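Local coordinates for protein Alpha/beta hydrolase (Enterobacter asburiae, PDB 6KMO) that probably hydrolyses ester bonds, as expected of a lipase or esterase of the alpha/beta hydrolase fold, at residues L270-E275 and E326-A331; G304-Y309 and N313-E318. The protein carries 2 engineered substitutions. All coordinates share one frame; numbering follows the deposited sequence.

Contact 1. Residues L270-E275 and E326-A331; sequences LIQTAE and EQAGAA
Leu270 swings its CG opposite the backbone N (chi1 170°), and Gln272 runs nearly straight beyond CG (chi2 -163°); these torsions carry both side chains from strand 270-274 to helix 326-331. This is sheet-to-helix packing of the alpha/beta hydrolase fold: the C-terminal helix lies over one face of the central sheet, and the axes of segments 270-274 and 326-331 approach to 10.3 Å and run almost antiparallel. Residues two apart in the strand face the helix together. One methyl of Leu270 does the apolar work. CD2 settles against the helix backbone at Ala328 CA, 4.0 Å away, and touches the methyl CB of Ala331, one turn on, at 4.1 Å. Small alanines let the leucine tip come close to the helix; Tyr203 of the adjacent strand also packs on Ala331, and Leu125 of helix 115-129 on Ala328. Gln327 of the second subunit also packs on Leu270, which places this contact at the interface between the two subunits. Gln272 supplies a polar tip inside a buried contact, and both ends of its amide are satisfied: OE1 accepts from the hydroxyl of Tyr309, and NE2 donates to the carbonyl of Ala324, one helical turn before Ala328. Bonds at both ends limit rotation of the amide about chi3. Held in this way, Gln272 NE2 rests 3.7 Å from the methyl carbon Ala328 CB.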
loop_
_atom_site.group_PDB
_atom_site.type_symbol
_atom_site.label_atom_id
_atom_site.label_comp_id
_atom_site.label_asym_id
_atom_site.label_seq_id
_atom_site.Cartn_x
_atom_site.Cartn_y
_atom_site.Cartn_z
ATOM N N LEU A 270 1.245 -8.396 -6.778
ATOM C CA LEU A 270 1.322 -7.116 -6.087
ATOM C C LEU A 270 2.512 -6.372 -6.670
ATOM O O LEU A 270 3.616 -6.930 -6.735
ATOM C CB LEU A 270 1.536 -7.309 -4.590
ATOM C CG LEU A 270 1.868 -6.034 -3.803
ATOM C CD1 LEU A 270 0.721 -5.035 -3.826
ATOM C CD2 LEU A 270 2.199 -6.377 -2.370
ATOM N N ILE A 271 2.308 -5.118 -7.082
ATOM C CA ILE A 271 3.396 -4.236 -7.496
ATOM C C ILE A 271 3.433 -3.067 -6.531
ATOM O O ILE A 271 2.411 -2.413 -6.315
ATOM C CB ILE A 271 3.192 -3.723 -8.932
ATOM C CG1 ILE A 271 3.225 -4.861 -9.931
ATOM C CG2 ILE A 271 4.250 -2.678 -9.273
ATOM C CD1 ILE A 271 2.719 -4.511 -11.326
ATOM N N GLN A 272 4.599 -2.803 -5.942
ATOM C CA GLN A 272 4.816 -1.556 -5.211
ATOM C C GLN A 272 5.657 -0.631 -6.075
ATOM O O GLN A 272 6.636 -1.065 -6.685
ATOM C CB GLN A 272 5.554 -1.767 -3.887
ATOM C CG GLN A 272 4.833 -2.673 -2.902
ATOM C CD GLN A 272 5.347 -2.550 -1.481
ATOM O OE1 GLN A 272 6.406 -1.959 -1.225
ATOM N NE2 GLN A 272 4.607 -3.136 -0.540
ATOM N N THR A 273 5.284 0.644 -6.123
ATOM C CA THR A 273 6.120 1.643 -6.772
ATOM C C THR A 273 6.460 2.757 -5.788
ATOM O O THR A 273 5.766 2.983 -4.794
ATOM C CB THR A 273 5.454 2.217 -8.025
ATOM O OG1 THR A 273 4.252 2.863 -7.617
ATOM C CG2 THR A 273 5.201 1.139 -9.074
ATOM N N ALA A 274 7.562 3.436 -6.083
ATOM C CA ALA A 274 8.004 4.604 -5.335
ATOM C C ALA A 274 7.620 5.859 -6.095
ATOM O O ALA A 274 7.823 5.945 -7.312
ATOM C CB ALA A 274 9.516 4.570 -5.161
ATOM N N GLU A 275 7.089 6.859 -5.378
ATOM C CA GLU A 275 6.624 8.073 -6.050
ATOM C C GLU A 275 7.753 8.775 -6.802
ATOM O O GLU A 275 7.526 9.319 -7.886
ATOM C CB GLU A 275 5.974 9.034 -5.048
ATOM C CG GLU A 275 5.505 10.353 -5.666
ATOM C CD GLU A 275 4.977 11.342 -4.655
ATOM O OE1 GLU A 275 5.386 11.310 -3.474
ATOM O OE2 GLU A 275 4.131 12.163 -5.077
ATOM N N GLU A 326 5.852 -4.664 5.801
ATOM C CA GLU A 326 4.815 -5.411 6.515
ATOM C C GLU A 326 3.637 -5.717 5.595
ATOM O O GLU A 326 3.104 -6.829 5.604
ATOM C CB GLU A 326 4.340 -4.642 7.758
ATOM C CG GLU A 326 3.311 -5.395 8.592
ATOM C CD GLU A 326 3.891 -6.613 9.294
ATOM O OE1 GLU A 326 5.109 -6.639 9.561
ATOM O OE2 GLU A 326 3.116 -7.542 9.612
ATOM N N GLN A 327 3.235 -4.739 4.785
ATOM C CA GLN A 327 2.080 -4.889 3.908
ATOM C C GLN A 327 2.360 -5.846 2.760
ATOM O O GLN A 327 1.470 -6.610 2.349
ATOM C CB GLN A 327 1.661 -3.501 3.409
ATOM C CG GLN A 327 1.069 -2.621 4.502
ATOM C CD GLN A 327 0.594 -1.280 4.010
ATOM O OE1 GLN A 327 1.165 -0.696 3.093
ATOM N NE2 GLN A 327 -0.454 -0.764 4.638
ATOM N N ALA A 328 3.578 -5.821 2.215
ATOM C CA ALA A 328 3.946 -6.828 1.223
ATOM C C ALA A 328 3.901 -8.219 1.831
ATOM O O ALA A 328 3.389 -9.161 1.212
ATOM C CB ALA A 328 5.333 -6.531 0.657
ATOM N N GLY A 329 4.437 -8.367 3.042
ATOM C CA GLY A 329 4.432 -9.668 3.697
ATOM C C GLY A 329 3.032 -10.168 3.999
ATOM O O GLY A 329 2.750 -11.360 3.850
ATOM N N ALA A 330 2.131 -9.269 4.399
ATOM C CA ALA A 330 0.763 -9.677 4.698
ATOM C C ALA A 330 0.060 -10.174 3.442
ATOM O O ALA A 330 -0.682 -11.164 3.487
ATOM C CB ALA A 330 -0.004 -8.511 5.328
ATOM N N ALA A 331 0.265 -9.496 2.318
ATOM C CA ALA A 331 -0.332 -9.951 1.068
ATOM C C ALA A 331 0.220 -11.310 0.677
ATOM O O ALA A 331 -0.533 -12.206 0.260
ATOM C CB ALA A 331 -0.075 -8.910 -0.025
#

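Contact 2. Residues G304-Y309 and N313-E318; sequences GMIHDY and NPLSQE
Met305 and Glu318 meet at the ends of two bent side chains, where the chain doubles back after the last strand of the sheet and before the C-terminal helix. From its start, the methionine also packs on the ring of Tyr309. Its CB lies beside Tyr309 CD1; CG sits 3.7 Å above the ring plane, displaced toward the rim; SD passes Tyr309 CB. A final bend takes the methyl away from the tyrosine, so that CE touches Glu318 OE2 at 3.9 Å and Glu318 CG at 4.0 Å. The glutamate comes to meet it by folding at chi2 (70°), and its OE2 is hydrogen-bonded to Thr29 OG1, a buried carboxylate oxygen thus given a polar partner. Glu318 occupies the N-cap position of helix 319-335, at the end of a type I turn closed by its N on Leu315 O at 2.9 Å. Leu315 makes the second junction. Its CD1 meets Ile306 CD1 at 4.2 Å, the two side chains crossing near a right angle, with Phe35 of helix 30-41 packing on both. Leu315 CB in turn lies 3.9 Å from the backbone O of Tyr309. Ile306 to Tyr309 form a type II turn, tied weakly from Tyr309 N to Ile306 O, and Asp308 within it takes the positive phi usual at the third position. The turn presents His307, whose ND1 is hydrogen-bonded to Asp277 OD2 and whose side chain touches Ser180 at the probable nucleophile elbow, an arrangement consistent with the histidine loop of an alpha/beta hydrolase Ser-His-Asp catalytic triad.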
loop_
_atom_site.group_PDB
_atom_site.type_symbol
_atom_site.label_atom_id
_atom_site.label_comp_id
_atom_site.label_asym_id
_atom_site.label_seq_id
_atom_site.Cartn_x
_atom_site.Cartn_y
_atom_site.Cartn_z
ATOM N N GLY A 304 6.505 9.806 -1.357
ATOM C CA GLY A 304 7.654 10.341 -0.681
ATOM C C GLY A 304 8.886 9.475 -0.766
ATOM O O GLY A 304 9.919 9.840 -0.189
ATOM N N MET A 305 8.807 8.343 -1.458
ATOM C CA MET A 305 9.877 7.357 -1.480
ATOM C C MET A 305 10.700 7.460 -2.760
ATOM O O MET A 305 10.201 7.827 -3.830
ATOM C CB MET A 305 9.313 5.926 -1.384
ATOM C CG MET A 305 8.666 5.553 -0.065
ATOM S SD MET A 305 9.787 5.689 1.426
ATOM C CE MET A 305 9.213 7.318 2.106
ATOM N N ILE A 306 11.969 7.097 -2.630
ATOM C CA ILE A 306 12.844 6.889 -3.761
ATOM C C ILE A 306 12.900 5.411 -4.127
ATOM O O ILE A 306 12.488 4.536 -3.366
ATOM C CB ILE A 306 14.278 7.409 -3.476
ATOM C CG1 ILE A 306 14.839 6.779 -2.206
ATOM C CG2 ILE A 306 14.295 8.923 -3.422
ATOM C CD1 ILE A 306 16.312 7.009 -2.018
ATOM N N HIS A 307 13.451 5.132 -5.303
ATOM C CA HIS A 307 13.789 3.775 -5.696
ATOM C C HIS A 307 14.524 3.049 -4.573
ATOM O O HIS A 307 15.399 3.604 -3.912
ATOM C CB HIS A 307 14.679 3.825 -6.943
ATOM C CG HIS A 307 14.979 2.479 -7.501
ATOM N ND1 HIS A 307 14.034 1.720 -8.145
ATOM C CD2 HIS A 307 16.101 1.720 -7.434
ATOM C CE1 HIS A 307 14.576 0.555 -8.485
ATOM N NE2 HIS A 307 15.828 0.538 -8.069
ATOM N N ASP A 308 14.189 1.771 -4.376
ATOM C CA ASP A 308 14.885 0.923 -3.406
ATOM C C ASP A 308 14.676 1.397 -1.968
ATOM O O ASP A 308 15.461 1.068 -1.076
ATOM C CB ASP A 308 16.380 0.770 -3.725
ATOM C CG ASP A 308 16.691 -0.478 -4.524
ATOM O OD1 ASP A 308 15.948 -1.494 -4.465
ATOM O OD2 ASP A 308 17.755 -0.459 -5.194
ATOM N N TYR A 309 13.555 2.070 -1.700
ATOM C CA TYR A 309 13.266 2.506 -0.339
ATOM C C TYR A 309 13.311 1.333 0.626
ATOM O O TYR A 309 13.844 1.450 1.734
ATOM C CB TYR A 309 11.925 3.248 -0.249
ATOM C CG TYR A 309 10.683 2.500 -0.717
ATOM C CD1 TYR A 309 10.262 2.602 -2.025
ATOM C CD2 TYR A 309 9.925 1.738 0.153
ATOM C CE1 TYR A 309 9.126 1.938 -2.473
ATOM C CE2 TYR A 309 8.775 1.055 -0.284
ATOM C CZ TYR A 309 8.386 1.178 -1.607
ATOM O OH TYR A 309 7.282 0.514 -2.114
ATOM N N ASN A 313 19.563 0.073 3.626
ATOM C CA ASN A 313 19.540 -0.066 5.072
ATOM C C ASN A 313 19.515 1.262 5.813
ATOM O O ASN A 313 18.888 1.302 6.881
ATOM C CB ASN A 313 20.669 -0.995 5.519
ATOM C CG ASN A 313 20.417 -2.425 5.117
ATOM O OD1 ASN A 313 19.282 -2.813 4.844
ATOM N ND2 ASN A 313 21.463 -3.216 5.046
ATOM N N PRO A 314 20.106 2.353 5.319
ATOM C CA PRO A 314 19.933 3.640 6.022
ATOM C C PRO A 314 18.489 4.105 6.096
ATOM O O PRO A 314 18.185 4.994 6.908
ATOM C CB PRO A 314 20.814 4.602 5.222
ATOM C CG PRO A 314 21.894 3.695 4.667
ATOM C CD PRO A 314 21.153 2.425 4.288
ATOM N N LEU A 315 17.586 3.533 5.291
ATOM C CA LEU A 315 16.170 3.884 5.334
ATOM C C LEU A 315 15.315 2.853 6.067
ATOM O O LEU A 315 14.083 2.959 6.054
ATOM C CB LEU A 315 15.634 4.089 3.915
ATOM C CG LEU A 315 16.215 5.294 3.175
ATOM C CD1 LEU A 315 15.687 5.311 1.760
ATOM C CD2 LEU A 315 15.875 6.590 3.890
ATOM N N SER A 316 15.922 1.885 6.746
ATOM C CA SER A 316 15.170 0.784 7.322
ATOM C C SER A 316 14.324 1.186 8.510
ATOM O O SER A 316 13.467 0.399 8.922
ATOM C CB SER A 316 16.117 -0.358 7.723
ATOM O OG SER A 316 16.904 0.008 8.832
ATOM N N GLN A 317 14.513 2.380 9.058
ATOM C CA GLN A 317 13.645 2.890 10.113
ATOM C C GLN A 317 12.697 3.966 9.605
ATOM O O GLN A 317 11.953 4.565 10.393
ATOM C CB GLN A 317 14.468 3.384 11.301
ATOM C CG GLN A 317 15.049 2.229 12.132
ATOM C CD GLN A 317 13.968 1.355 12.750
ATOM O OE1 GLN A 317 13.005 1.856 13.346
ATOM N NE2 GLN A 317 14.098 0.051 12.580
ATOM N N GLU A 318 12.667 4.202 8.302
ATOM C CA GLU A 318 11.701 5.142 7.753
ATOM C C GLU A 318 10.295 4.577 7.949
ATOM O O GLU A 318 10.055 3.409 7.634
ATOM C CB GLU A 318 11.990 5.348 6.267
ATOM C CG GLU A 318 11.063 6.321 5.543
ATOM C CD GLU A 318 11.252 7.779 5.948
ATOM O OE1 GLU A 318 12.291 8.109 6.562
ATOM O OE2 GLU A 318 10.359 8.601 5.650
#

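Contact 2 is nested along the chain within the loop closed by contact 1, and their centres lie about 13 Å apart. The order is strand 269-274, strand 297-302, outermost on its side of the sheet within this chain, the 304-309 turn, the 313-318 loop, then helix 319-335, which returns over the sheet. Besides the bond from Gln272 to the tyrosine, Glu275 OE1 and Gly304 N probably form a hydrogen bond, and Ala274 CB packs 3.5 Å from Ile306 O. Val321 and Ala324 of helix 319-335 pack on Tyr309 of this turn. Strand 269-274 and the C-terminal helix thus both bear on the turn carrying His307, linking the core of the hydrolase fold to its probable active-site loop.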